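Local coordinates for envelope polyprotein (Puumala orthohantavirus, PDB 5FXU) that forms the ectodomain of the hantaviral envelope glycoprotein Gn, an antigenic part of the virion surface that probably acts together with its partner Gc in cell entry, at residues T32-L37 against T119-T124; V24-V29 against L142-Q147; V320-P325 against K338-L343; P305-T310 against G326-G331; S139-L142 against Q147-Q150. All blocks are in the same frame, centred on the assembly; numbering follows the deposited sequence.

Interaction 1 of 5, residues T32-L37 against T119-T124; sequences TQVESL and TACQPT. With NAG (2-acetamido-2-deoxy-beta-D-glucopyranose), chain C.
Val34 and Leu37, two hydrophobic residues three positions apart in a tight turn, lean on Cys121 and Pro123 of a strand in the beta-rich head of Gn. The turn, residues 32-37, is wound on itself by two backbone bonds that each span three residues, from Ser36 N to Gln33 O and from Leu37 N to Val34 O. On the facing strand 120-130, alternation brings Cys121 and Pro123 to the same side, the one that meets the turn.

The closer half belongs to Val34. Its CG1 stands anti to the backbone N (chi1 174°), which leaves CG2 directed at Cys121, 3.7 Å from SG. A branched aliphatic residue suits this place because its second methyl, CG1, can lie against Trp323 while the first covers the sulfur. That sulfur belongs to the Cys116-Cys121 disulfide, an apolar group that is at home in a buried setting. Leu37 packs less closely: its CD1 approaches Pro123 CG at 4.1 Å, with the two side chains at about a right angle. Proline offers a compact ring here, and Phe112 also borders Leu37.

The far side of the strand's start is loose and faces solvent. Thr119 turns its CB away from the turn and serves a sugar instead. The run Asn117-Gln118-Thr119 has the form of an N-glycosylation sequon, consistent with the attached N-acetylglucosamine beside it. The amide N2 of this sugar donates a nearly straight hydrogen bond to Thr119 OG1, 2.9 Å long with 164° at the hydrogen.

Interaction 2 of 5, residues V24-V29 against L142-Q147; sequences VELPPV and LGLGDQ
Leu144 and Gln147, the first and last residues of a type II' beta turn, face Leu26 and Pro27 where strand 19-30 is interrupted. The turn forms the two-residue loop of a beta hairpin, so the contact sets a hairpin tip of the Gn head, by side chains alone, against a strand that pairs with 120-130 and not with the hairpin.

Entering along strand 139-144, the chain passes Gly143, whose backbone bonds to Glu40, and reaches Leu144. With CG anti to the backbone N (chi1 -170°), this leucine sends CD2 to Leu26 CD1, 3.9 Å away, and the two side chains cross at a slant. Leucine is apt at both positions: both leucines are buried, and Leu144 also lies on Pro123, Val125, Leu37 and Leu39. At Gly145 the backbone takes a positive phi of 54°, the conformation of the second residue of a type II' turn, easily adopted by a residue without a CB. Asp146 follows at the exposed tip, where a charged side chain can remain hydrated.

Gln147 then starts the return strand. Leu144 N bonds to Gln147 O at 3.0 Å and Gln147 N to Leu144 O at 2.9 Å, a pair that pins the turn. The side chain of Gln147 is amphipathic in use. Its CB sits 4.4 Å from Leu26 CD1, extending the apolar patch, while the chain bends at chi2 (-69°) and carries the amide out to the exposed ring of Pro27. There the two groups cross at about a right angle, in simple van der Waals contact, with NE2 4.0 Å from Pro27 CG.

Interaction 3 of 5, residues V320-P325 against K338-L343; sequences VYIWAP and KKTLPL
Tyr321 and Leu343 make the closer of two side-chain contacts between short strands that run across one another. Strand 310-313 pairs with strand 321-323 and with strand 340-354; between the two segments themselves, CA of Tyr321 and CA of Leu343 are 8.8 Å apart.

The first contact is aromatic against aliphatic. Leu343 CD2 lies at the edge of the tyrosine ring, near its plane, 3.8 Å from CD1 and 3.9 Å from CE1, and the side chains meet at about a right angle. Tyr321 CG stands anti to the carbonyl carbon (chi1 -68°), and this carries one ring edge to the leucine. Val312 and Leu93 touch both residues.

The second contact is purely aliphatic and looser, Ile322 CD1 to Thr340 CG2 at 4.4 Å. Threonine is well suited here because it has two ends: its methyl faces the isoleucine, while OG1 hydrogen-bonds to Glu330 O.

No hydrogen bond spans the two segments. Their attraction therefore comes from dispersion and the burial of apolar surface, and directional bonds are made with other partners, such as Thr340 OG1 with Glu330 O and Ile322 with the backbone of Gly311.

Interaction 4 of 5, residues P305-T310 against G326-G331; sequences PLYTST and GIIMEG
Tyr307 presents a ring edge to Ile328. The isoleucine CD1 sits near the plane of the ring, 4.1 Å from CD2 and equally far from CE2, and the two side chains meet at a slant. One ring face is taken by its chain neighbour Leu306, whose CD2 lies 4.2 Å above the plane and toward the rim; the ring of His263 also meets Tyr307. A large aromatic residue suits this partly exposed border, since its ring can pack on Ile328, Leu306 and His263 together.

The next residue after Ile328, Met329, points toward the 305-310 segment. Its CG stands between the backbone N and the carbonyl carbon (chi1 65°), and the thioether bends again at chi3 (109°), so that the terminal methyl meets backbone and not a side chain: CE is 3.2 Å from Ser309 O and 3.3 Å from Thr310 C. The unbranched, flexible methionine can thread its methyl into this tight approach to the backbone, with Thr340 also touching it.

Between these two contacts, the backbones are joined by water. One water donates to Thr308 O at 2.9 Å and accepts from Met329 N at 3.1 Å, satisfying a carbonyl and an amide that do not meet directly. The hydroxyls look elsewhere, Ser309 OG to Cys116 N and Thr310 OG1 to Asp113 OD1.

Ile328 and Met329 lie on strand 327-329, the outermost strand, within this chain, of an antiparallel sheet with strands 296-302 and 278-285, whereas the loop of Tyr307 leads into strand 310-313; the contact thus joins that sheet to the strands around 310-313 and 107-116.

Interaction 5 of 5, residues S139-L142 against Q147-Q150; sequences SCLL and QRIQ
A beta hairpin of strands 139-144 and 147-155 brings Leu142 and Ile149 together as an antiparallel hydrogen-bonded pair. Leu142 N donates to Ile149 O at 2.9 Å, with 167° at the hydrogen and the donor in the carbonyl plane. The return bond, Ile149 N to Leu142 O, is shorter at 2.7 Å but more bent, 155°, and its donor is tilted from that plane. Their CB atoms lie 4.1 Å apart on the buried face, where Ile149 also touches Val24 and Leu26; branched aliphatic side chains suit such an interior.

The hairpin supplies the two central strands of a four-stranded mixed sheet, flanked by strands 3-9 and 39-41, and the Cys43-Cys140 disulfide ties the hairpin's first strand to the chain just after strand 39-41.

Leu141 and Gln150 form the next, non-hydrogen-bonded pair, with side chains on the opposite, more open face. Here Leu141 CA makes a CA-H...O contact with Ile149 O at 3.3 Å. Gln150 CG is anti to its own N, and the chain then bends at chi2 (77°), laying its amide along the first strand: OE1 is 3.4 Å from Leu141 CD2, and NE2 is 3.5 Å from Ser139 CB while hydrogen-bonded to Asn152 OD1.

How the interactions relate
The contacts fall into two clusters. Interactions 1, 2 and 5 form one: centres of 1 and 2 lie about 9 Å apart, bridged by the paired strands 19-30 and 120-130, and those of 2 and 5 about 10 Å apart, sharing strand 139-144. Interaction 1 is nested along the chain within the loop closed by interaction 2, and interaction 5 ends on the same stretch as interaction 2. All three close before interactions 3 and 4 open. These two, centres about 8 Å apart, have alternating segments, knit by probable backbone bonds from Thr340 to Glu330 and from Ala324 to Ser309. Trp323 packs on Val34 and Cys121, so early and late parts of the Gn head interlock.

Interaction 1 of 5, residues T32-L37 against T119-T124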
# COMPACT_ATOMS: atom_id res chain seq x y z
N THR A 32 -15.23 10.04 12.59
CA THR A 32 -16.17 10.98 11.95
C THR A 32 -15.47 12.00 11.05
O THR A 32 -16.04 12.42 10.06
CB THR A 32 -17.04 11.73 12.99
OG1 THR A 32 -16.21 12.34 13.97
CG2 THR A 32 -18.00 10.76 13.70
N GLN A 33 -14.23 12.33 11.38
CA GLN A 33 -13.43 13.22 10.55
C GLN A 33 -12.79 12.61 9.32
O GLN A 33 -12.34 13.35 8.44
CB GLN A 33 -12.37 13.91 11.40
CG GLN A 33 -12.97 14.90 12.39
CD GLN A 33 -11.93 15.55 13.28
OE1 GLN A 33 -10.75 15.68 12.91
NE2 GLN A 33 -12.38 16.01 14.46
N VAL A 34 -12.76 11.28 9.22
CA VAL A 34 -12.05 10.58 8.15
C VAL A 34 -12.72 10.81 6.81
O VAL A 34 -12.03 11.00 5.79
CB VAL A 34 -11.96 9.06 8.44
CG1 VAL A 34 -11.38 8.29 7.28
CG2 VAL A 34 -11.12 8.82 9.68
N GLU A 35 -14.05 10.79 6.80
CA GLU A 35 -14.82 11.02 5.57
C GLU A 35 -14.63 12.45 4.97
O GLU A 35 -14.81 12.65 3.77
CB GLU A 35 -16.31 10.66 5.79
CG GLU A 35 -16.59 9.18 6.10
CD GLU A 35 -16.80 8.83 7.58
OE1 GLU A 35 -16.16 9.49 8.45
OE2 GLU A 35 -17.54 7.86 7.87
N SER A 36 -14.23 13.41 5.81
CA SER A 36 -13.92 14.78 5.37
C SER A 36 -12.49 15.05 4.91
O SER A 36 -12.21 16.13 4.41
CB SER A 36 -14.23 15.76 6.51
OG SER A 36 -15.60 15.69 6.84
N LEU A 37 -11.57 14.10 5.11
CA LEU A 37 -10.15 14.36 4.88
C LEU A 37 -9.82 14.63 3.40
O LEU A 37 -10.15 13.83 2.54
CB LEU A 37 -9.29 13.21 5.41
CG LEU A 37 -9.20 13.05 6.93
CD1 LEU A 37 -8.28 11.88 7.27
CD2 LEU A 37 -8.74 14.32 7.63
N THR A 119 -12.51 3.70 17.00
CA THR A 119 -12.81 5.12 17.25
C THR A 119 -11.89 6.11 16.55
O THR A 119 -12.27 7.26 16.36
CB THR A 119 -12.80 5.41 18.76
OG1 THR A 119 -11.54 5.01 19.35
CG2 THR A 119 -13.90 4.63 19.45
N ALA A 120 -10.68 5.69 16.18
CA ALA A 120 -9.71 6.59 15.58
C ALA A 120 -8.93 5.98 14.42
O ALA A 120 -8.74 4.78 14.37
CB ALA A 120 -8.76 7.06 16.66
N CYS A 121 -8.45 6.85 13.52
CA CYS A 121 -7.61 6.47 12.38
C CYS A 121 -6.30 7.27 12.29
O CYS A 121 -6.30 8.47 12.44
CB CYS A 121 -8.35 6.71 11.06
SG CYS A 121 -9.74 5.57 10.85
N GLN A 122 -5.21 6.57 11.99
CA GLN A 122 -3.95 7.21 11.64
C GLN A 122 -3.78 7.14 10.13
O GLN A 122 -3.55 6.07 9.58
CB GLN A 122 -2.81 6.50 12.37
CG GLN A 122 -2.88 6.67 13.88
CD GLN A 122 -1.65 6.16 14.59
OE1 GLN A 122 -1.73 5.23 15.38
NE2 GLN A 122 -0.50 6.78 14.35
N PRO A 123 -3.91 8.28 9.44
CA PRO A 123 -3.57 8.27 8.02
C PRO A 123 -2.05 8.14 7.80
O PRO A 123 -1.27 8.67 8.57
CB PRO A 123 -4.03 9.65 7.51
CG PRO A 123 -4.80 10.28 8.63
CD PRO A 123 -4.27 9.64 9.88
N THR A 124 -1.67 7.38 6.77
CA THR A 124 -0.30 7.29 6.35
C THR A 124 -0.32 7.95 4.98
O THR A 124 -1.02 7.51 4.07
CB THR A 124 0.21 5.83 6.25
OG1 THR A 124 0.36 5.26 7.56
CG2 THR A 124 1.58 5.78 5.60
C1 NAG C . -8.00 4.02 19.31
C2 NAG C . -8.41 3.66 20.73
C3 NAG C . -8.34 4.88 21.63
C4 NAG C . -7.07 5.73 21.46
C5 NAG C . -6.61 5.84 20.00
C6 NAG C . -5.19 6.36 19.79
C7 NAG C . -10.13 1.97 21.23
C8 NAG C . -11.59 1.70 21.15
N2 NAG C . -9.78 3.17 20.76
O3 NAG C . -8.47 4.44 22.98
O4 NAG C . -7.46 7.02 21.97
O5 NAG C . -6.69 4.55 19.37
O6 NAG C . -4.25 5.32 20.05
O7 NAG C . -9.35 1.15 21.69

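Interaction 2 of 5, residues V24-V29 against L142-Q147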
# COMPACT_ATOMS: atom_id res chain seq x y z
N VAL A 24 4.76 9.12 5.50
CA VAL A 24 4.73 9.39 6.93
C VAL A 24 3.37 8.99 7.53
O VAL A 24 2.36 9.22 6.91
CB VAL A 24 5.06 10.87 7.23
CG1 VAL A 24 4.04 11.83 6.63
CG2 VAL A 24 5.17 11.09 8.74
N GLU A 25 3.38 8.38 8.71
CA GLU A 25 2.17 8.09 9.46
C GLU A 25 1.88 9.23 10.42
O GLU A 25 2.70 9.57 11.25
CB GLU A 25 2.28 6.78 10.22
CG GLU A 25 0.94 6.40 10.85
CD GLU A 25 0.90 5.03 11.44
OE1 GLU A 25 1.92 4.58 11.99
OE2 GLU A 25 -0.17 4.40 11.40
N LEU A 26 0.69 9.80 10.32
CA LEU A 26 0.27 10.93 11.15
C LEU A 26 -0.42 10.48 12.44
O LEU A 26 -0.73 9.30 12.61
CB LEU A 26 -0.68 11.82 10.35
CG LEU A 26 -0.08 12.32 9.03
CD1 LEU A 26 -1.08 13.18 8.26
CD2 LEU A 26 1.21 13.10 9.26
N PRO A 27 -0.65 11.42 13.37
CA PRO A 27 -1.37 11.09 14.60
C PRO A 27 -2.86 10.72 14.38
O PRO A 27 -3.43 11.03 13.31
CB PRO A 27 -1.28 12.37 15.44
CG PRO A 27 -0.08 13.08 14.91
CD PRO A 27 -0.02 12.75 13.46
N PRO A 28 -3.48 10.09 15.39
CA PRO A 28 -4.87 9.64 15.28
C PRO A 28 -5.87 10.78 15.14
O PRO A 28 -5.71 11.78 15.79
CB PRO A 28 -5.13 8.90 16.60
CG PRO A 28 -3.80 8.68 17.22
CD PRO A 28 -2.88 9.72 16.69
N VAL A 29 -6.86 10.61 14.27
CA VAL A 29 -7.98 11.51 14.10
C VAL A 29 -9.22 10.66 14.43
O VAL A 29 -9.22 9.46 14.16
CB VAL A 29 -8.15 12.12 12.66
CG1 VAL A 29 -6.88 12.72 12.11
CG2 VAL A 29 -8.70 11.12 11.67
N LEU A 142 2.20 19.88 2.73
CA LEU A 142 0.92 19.25 2.49
C LEU A 142 0.08 19.43 3.74
O LEU A 142 0.59 19.53 4.87
CB LEU A 142 1.09 17.75 2.19
CG LEU A 142 2.08 17.31 1.10
CD1 LEU A 142 2.26 15.79 1.10
CD2 LEU A 142 1.61 17.77 -0.26
N GLY A 143 -1.22 19.49 3.54
CA GLY A 143 -2.15 19.49 4.64
C GLY A 143 -3.11 18.33 4.50
O GLY A 143 -3.52 17.96 3.38
N LEU A 144 -3.48 17.78 5.65
CA LEU A 144 -4.50 16.74 5.72
C LEU A 144 -5.33 16.97 6.98
O LEU A 144 -4.81 16.85 8.10
CB LEU A 144 -3.87 15.34 5.73
CG LEU A 144 -4.87 14.20 5.56
CD1 LEU A 144 -5.51 14.20 4.18
CD2 LEU A 144 -4.16 12.88 5.81
N GLY A 145 -6.60 17.33 6.76
CA GLY A 145 -7.49 17.83 7.80
C GLY A 145 -6.82 18.99 8.52
O GLY A 145 -6.55 20.03 7.91
N ASP A 146 -6.49 18.76 9.78
CA ASP A 146 -5.89 19.77 10.65
C ASP A 146 -4.37 19.60 10.84
O ASP A 146 -3.75 20.35 11.60
CB ASP A 146 -6.64 19.76 12.00
CG ASP A 146 -8.12 20.18 11.84
OD1 ASP A 146 -8.34 21.31 11.32
OD2 ASP A 146 -9.04 19.39 12.19
N GLN A 147 -3.76 18.65 10.13
CA GLN A 147 -2.33 18.39 10.24
C GLN A 147 -1.58 18.99 9.07
O GLN A 147 -2.04 18.96 7.94
CB GLN A 147 -2.05 16.88 10.35
CG GLN A 147 -1.96 16.36 11.77
CD GLN A 147 -0.73 16.84 12.53
OE1 GLN A 147 0.31 17.13 11.94
NE2 GLN A 147 -0.84 16.91 13.86

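Interaction 3 of 5, residues V320-P325 against K338-L343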
# COMPACT_ATOMS: atom_id res chain seq x y z
N VAL A 320 -14.31 -5.22 -4.64
CA VAL A 320 -15.13 -4.76 -3.54
C VAL A 320 -14.17 -4.23 -2.49
O VAL A 320 -13.48 -5.02 -1.85
CB VAL A 320 -15.97 -5.90 -2.96
CG1 VAL A 320 -16.72 -5.44 -1.72
CG2 VAL A 320 -16.95 -6.37 -4.00
N TYR A 321 -14.13 -2.91 -2.34
CA TYR A 321 -13.19 -2.27 -1.43
C TYR A 321 -13.77 -2.21 -0.03
O TYR A 321 -14.94 -1.92 0.15
CB TYR A 321 -12.83 -0.85 -1.92
CG TYR A 321 -12.02 -0.81 -3.18
CD1 TYR A 321 -10.65 -0.94 -3.13
CD2 TYR A 321 -12.62 -0.61 -4.43
CE1 TYR A 321 -9.88 -0.90 -4.28
CE2 TYR A 321 -11.86 -0.56 -5.60
CZ TYR A 321 -10.49 -0.71 -5.52
OH TYR A 321 -9.69 -0.71 -6.64
N ILE A 322 -12.93 -2.48 0.95
CA ILE A 322 -13.34 -2.57 2.34
C ILE A 322 -12.52 -1.65 3.21
O ILE A 322 -11.33 -1.56 3.06
CB ILE A 322 -13.22 -4.01 2.86
CG1 ILE A 322 -14.27 -4.87 2.16
CG2 ILE A 322 -13.52 -4.11 4.36
CD1 ILE A 322 -13.65 -6.07 1.55
N TRP A 323 -13.20 -0.96 4.10
CA TRP A 323 -12.61 -0.21 5.17
C TRP A 323 -13.14 -0.81 6.48
O TRP A 323 -14.34 -0.74 6.74
CB TRP A 323 -13.01 1.26 5.03
CG TRP A 323 -12.52 2.11 6.14
CD1 TRP A 323 -11.34 2.02 6.77
CD2 TRP A 323 -13.21 3.21 6.73
NE1 TRP A 323 -11.25 2.98 7.72
CE2 TRP A 323 -12.39 3.73 7.71
CE3 TRP A 323 -14.44 3.82 6.48
CZ2 TRP A 323 -12.74 4.83 8.48
CZ3 TRP A 323 -14.81 4.91 7.23
CH2 TRP A 323 -13.96 5.40 8.23
N ALA A 324 -12.26 -1.37 7.30
CA ALA A 324 -12.66 -2.13 8.46
C ALA A 324 -11.99 -1.65 9.74
O ALA A 324 -11.06 -2.27 10.23
CB ALA A 324 -12.41 -3.61 8.23
N PRO A 325 -12.47 -0.54 10.28
CA PRO A 325 -11.82 -0.00 11.46
C PRO A 325 -12.07 -0.89 12.66
O PRO A 325 -13.19 -1.34 12.87
CB PRO A 325 -12.46 1.36 11.65
CG PRO A 325 -13.63 1.42 10.75
CD PRO A 325 -13.43 0.41 9.68
N LYS A 338 -13.47 -15.72 2.10
CA LYS A 338 -13.65 -14.54 2.93
C LYS A 338 -12.37 -13.74 3.20
O LYS A 338 -12.27 -13.03 4.21
CB LYS A 338 -14.32 -14.92 4.27
CG LYS A 338 -15.70 -15.54 4.13
CD LYS A 338 -16.27 -15.84 5.52
CE LYS A 338 -17.76 -16.13 5.49
NZ LYS A 338 -18.10 -17.22 4.53
N LYS A 339 -11.43 -13.82 2.27
CA LYS A 339 -10.12 -13.20 2.46
C LYS A 339 -9.95 -11.96 1.59
O LYS A 339 -10.78 -11.65 0.72
CB LYS A 339 -9.01 -14.21 2.23
CG LYS A 339 -8.81 -14.67 0.80
CD LYS A 339 -7.65 -15.66 0.70
CE LYS A 339 -7.74 -16.49 -0.56
NZ LYS A 339 -6.58 -17.40 -0.66
N THR A 340 -8.88 -11.22 1.87
CA THR A 340 -8.64 -9.94 1.26
C THR A 340 -7.19 -9.74 0.90
O THR A 340 -6.32 -10.46 1.40
CB THR A 340 -9.00 -8.79 2.23
OG1 THR A 340 -8.14 -8.85 3.37
CG2 THR A 340 -10.44 -8.88 2.67
N LEU A 341 -6.95 -8.72 0.07
CA LEU A 341 -5.63 -8.18 -0.24
C LEU A 341 -5.58 -6.75 0.23
O LEU A 341 -6.55 -6.00 0.05
CB LEU A 341 -5.35 -8.19 -1.75
CG LEU A 341 -5.05 -9.57 -2.35
CD1 LEU A 341 -5.23 -9.52 -3.86
CD2 LEU A 341 -3.65 -10.02 -2.01
N PRO A 342 -4.46 -6.34 0.83
CA PRO A 342 -4.39 -4.97 1.31
C PRO A 342 -4.15 -3.97 0.19
O PRO A 342 -3.49 -4.30 -0.82
CB PRO A 342 -3.22 -5.01 2.29
CG PRO A 342 -2.32 -6.10 1.74
CD PRO A 342 -3.26 -7.12 1.19
N LEU A 343 -4.65 -2.74 0.37
CA LEU A 343 -4.49 -1.67 -0.62
C LEU A 343 -3.06 -1.18 -0.75
O LEU A 343 -2.61 -0.87 -1.86
CB LEU A 343 -5.40 -0.47 -0.29
CG LEU A 343 -6.89 -0.64 -0.45
CD1 LEU A 343 -7.49 0.73 -0.77
CD2 LEU A 343 -7.31 -1.65 -1.51

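Interaction 4 of 5, residues P305-T310 against G326-G331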
# COMPACT_ATOMS: atom_id res chain seq x y z
N PRO A 305 -4.19 1.23 16.77
CA PRO A 305 -4.20 0.67 15.43
C PRO A 305 -2.78 0.30 15.03
O PRO A 305 -1.84 1.01 15.40
CB PRO A 305 -4.74 1.80 14.58
CG PRO A 305 -4.48 3.04 15.37
CD PRO A 305 -4.68 2.61 16.79
N LEU A 306 -2.60 -0.83 14.39
CA LEU A 306 -1.27 -1.30 14.06
C LEU A 306 -1.13 -1.46 12.54
O LEU A 306 -0.26 -0.84 11.93
CB LEU A 306 -1.00 -2.60 14.79
CG LEU A 306 0.46 -3.03 14.91
CD1 LEU A 306 1.30 -2.00 15.66
CD2 LEU A 306 0.53 -4.37 15.64
N TYR A 307 -2.00 -2.24 11.93
CA TYR A 307 -2.00 -2.45 10.48
C TYR A 307 -2.96 -1.50 9.80
O TYR A 307 -3.81 -0.89 10.44
CB TYR A 307 -2.39 -3.90 10.17
CG TYR A 307 -1.54 -4.92 10.90
CD1 TYR A 307 -0.17 -4.94 10.73
CD2 TYR A 307 -2.12 -5.87 11.75
CE1 TYR A 307 0.62 -5.85 11.40
CE2 TYR A 307 -1.34 -6.79 12.42
CZ TYR A 307 0.03 -6.77 12.24
OH TYR A 307 0.82 -7.66 12.91
N THR A 308 -2.85 -1.40 8.49
CA THR A 308 -3.82 -0.69 7.70
C THR A 308 -5.18 -1.39 7.78
O THR A 308 -5.23 -2.60 8.00
CB THR A 308 -3.37 -0.56 6.20
OG1 THR A 308 -3.20 -1.84 5.62
CG2 THR A 308 -2.08 0.21 6.09
N SER A 309 -6.24 -0.64 7.55
CA SER A 309 -7.61 -1.13 7.68
C SER A 309 -8.32 -1.15 6.33
O SER A 309 -9.54 -1.20 6.30
CB SER A 309 -8.38 -0.22 8.63
OG SER A 309 -7.64 0.04 9.80
N THR A 310 -7.58 -1.15 5.23
CA THR A 310 -8.18 -1.12 3.89
C THR A 310 -7.73 -2.32 3.04
O THR A 310 -6.59 -2.77 3.14
CB THR A 310 -7.80 0.15 3.14
OG1 THR A 310 -6.38 0.23 3.10
CG2 THR A 310 -8.35 1.40 3.85
N GLY A 326 -11.00 -1.16 13.40
CA GLY A 326 -11.05 -2.05 14.56
C GLY A 326 -11.05 -3.53 14.21
O GLY A 326 -11.25 -4.35 15.08
N ILE A 327 -10.82 -3.88 12.95
CA ILE A 327 -10.79 -5.28 12.52
C ILE A 327 -9.57 -5.53 11.62
O ILE A 327 -9.37 -4.82 10.65
CB ILE A 327 -12.03 -5.65 11.70
CG1 ILE A 327 -13.31 -5.35 12.50
CG2 ILE A 327 -11.97 -7.12 11.27
CD1 ILE A 327 -14.59 -5.51 11.72
N ILE A 328 -8.78 -6.55 11.95
CA ILE A 328 -7.74 -7.03 11.05
C ILE A 328 -8.42 -7.98 10.06
O ILE A 328 -8.72 -9.13 10.43
CB ILE A 328 -6.62 -7.76 11.80
CG1 ILE A 328 -6.02 -6.84 12.85
CG2 ILE A 328 -5.52 -8.24 10.80
CD1 ILE A 328 -5.15 -7.54 13.86
N MET A 329 -8.69 -7.50 8.85
CA MET A 329 -9.37 -8.32 7.85
C MET A 329 -8.49 -9.53 7.43
O MET A 329 -7.25 -9.49 7.48
CB MET A 329 -9.92 -7.49 6.66
CG MET A 329 -8.86 -6.82 5.82
SD MET A 329 -9.69 -5.77 4.61
CE MET A 329 -9.24 -4.20 5.32
N GLU A 330 -9.14 -10.64 7.12
CA GLU A 330 -8.44 -11.89 6.82
C GLU A 330 -7.55 -11.68 5.60
O GLU A 330 -8.03 -11.39 4.52
CB GLU A 330 -9.45 -13.01 6.53
CG GLU A 330 -8.86 -14.37 6.18
CD GLU A 330 -8.05 -14.91 7.34
OE1 GLU A 330 -8.65 -15.55 8.26
OE2 GLU A 330 -6.84 -14.61 7.37
N GLY A 331 -6.24 -11.83 5.80
CA GLY A 331 -5.29 -11.80 4.69
C GLY A 331 -4.42 -13.05 4.54
O GLY A 331 -3.54 -13.08 3.66
O HOH W 1 -6.13 -3.80 10.65
O HOH W 2 -6.86 -5.05 8.10

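Interaction 5 of 5, residues S139-L142 against Q147-Q150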
# COMPACT_ATOMS: atom_id res chain seq x y z
N SER A 139 11.83 22.17 0.18
CA SER A 139 10.77 21.81 1.09
C SER A 139 9.46 22.42 0.65
O SER A 139 9.44 23.43 -0.03
CB SER A 139 11.10 22.22 2.53
OG SER A 139 11.44 23.59 2.63
N CYS A 140 8.37 21.78 1.05
CA CYS A 140 7.05 22.31 0.79
C CYS A 140 6.06 21.67 1.76
O CYS A 140 6.47 20.89 2.63
CB CYS A 140 6.67 22.11 -0.68
SG CYS A 140 6.64 20.39 -1.22
N LEU A 141 4.79 22.04 1.67
CA LEU A 141 3.79 21.67 2.66
C LEU A 141 2.62 20.94 2.05
O LEU A 141 2.11 21.33 1.01
CB LEU A 141 3.27 22.91 3.37
CG LEU A 141 4.25 23.63 4.31
CD1 LEU A 141 3.60 24.88 4.89
CD2 LEU A 141 4.72 22.74 5.44
N LEU A 142 2.20 19.88 2.73
CA LEU A 142 0.92 19.25 2.49
C LEU A 142 0.08 19.43 3.74
O LEU A 142 0.59 19.53 4.87
CB LEU A 142 1.09 17.75 2.19
CG LEU A 142 2.08 17.31 1.10
CD1 LEU A 142 2.26 15.79 1.10
CD2 LEU A 142 1.61 17.77 -0.26
N GLN A 147 -3.76 18.65 10.13
CA GLN A 147 -2.33 18.39 10.24
C GLN A 147 -1.58 18.99 9.07
O GLN A 147 -2.04 18.96 7.94
CB GLN A 147 -2.05 16.88 10.35
CG GLN A 147 -1.96 16.36 11.77
CD GLN A 147 -0.73 16.84 12.53
OE1 GLN A 147 0.31 17.13 11.94
NE2 GLN A 147 -0.84 16.91 13.86
N ARG A 148 -0.42 19.55 9.37
CA ARG A 148 0.48 20.07 8.36
C ARG A 148 1.63 19.06 8.22
O ARG A 148 2.08 18.47 9.22
CB ARG A 148 1.03 21.45 8.78
CG ARG A 148 0.08 22.67 8.73
CD ARG A 148 0.57 23.69 7.69
NE ARG A 148 0.22 25.09 8.01
CZ ARG A 148 -0.91 25.71 7.67
NH1 ARG A 148 -1.87 25.08 6.99
NH2 ARG A 148 -1.10 26.98 8.03
N ILE A 149 2.08 18.85 6.99
CA ILE A 149 3.16 17.93 6.71
C ILE A 149 4.24 18.68 5.96
O ILE A 149 4.02 19.22 4.88
CB ILE A 149 2.70 16.72 5.87
CG1 ILE A 149 1.37 16.17 6.41
CG2 ILE A 149 3.78 15.65 5.85
CD1 ILE A 149 0.78 15.05 5.57
N GLN A 150 5.42 18.67 6.56
CA GLN A 150 6.62 19.24 5.98
C GLN A 150 7.31 18.17 5.13
O GLN A 150 7.81 17.17 5.65
CB GLN A 150 7.52 19.70 7.13
CG GLN A 150 8.93 20.16 6.77
CD GLN A 150 9.00 21.54 6.18
OE1 GLN A 150 8.00 22.24 6.05
NE2 GLN A 150 10.20 21.97 5.86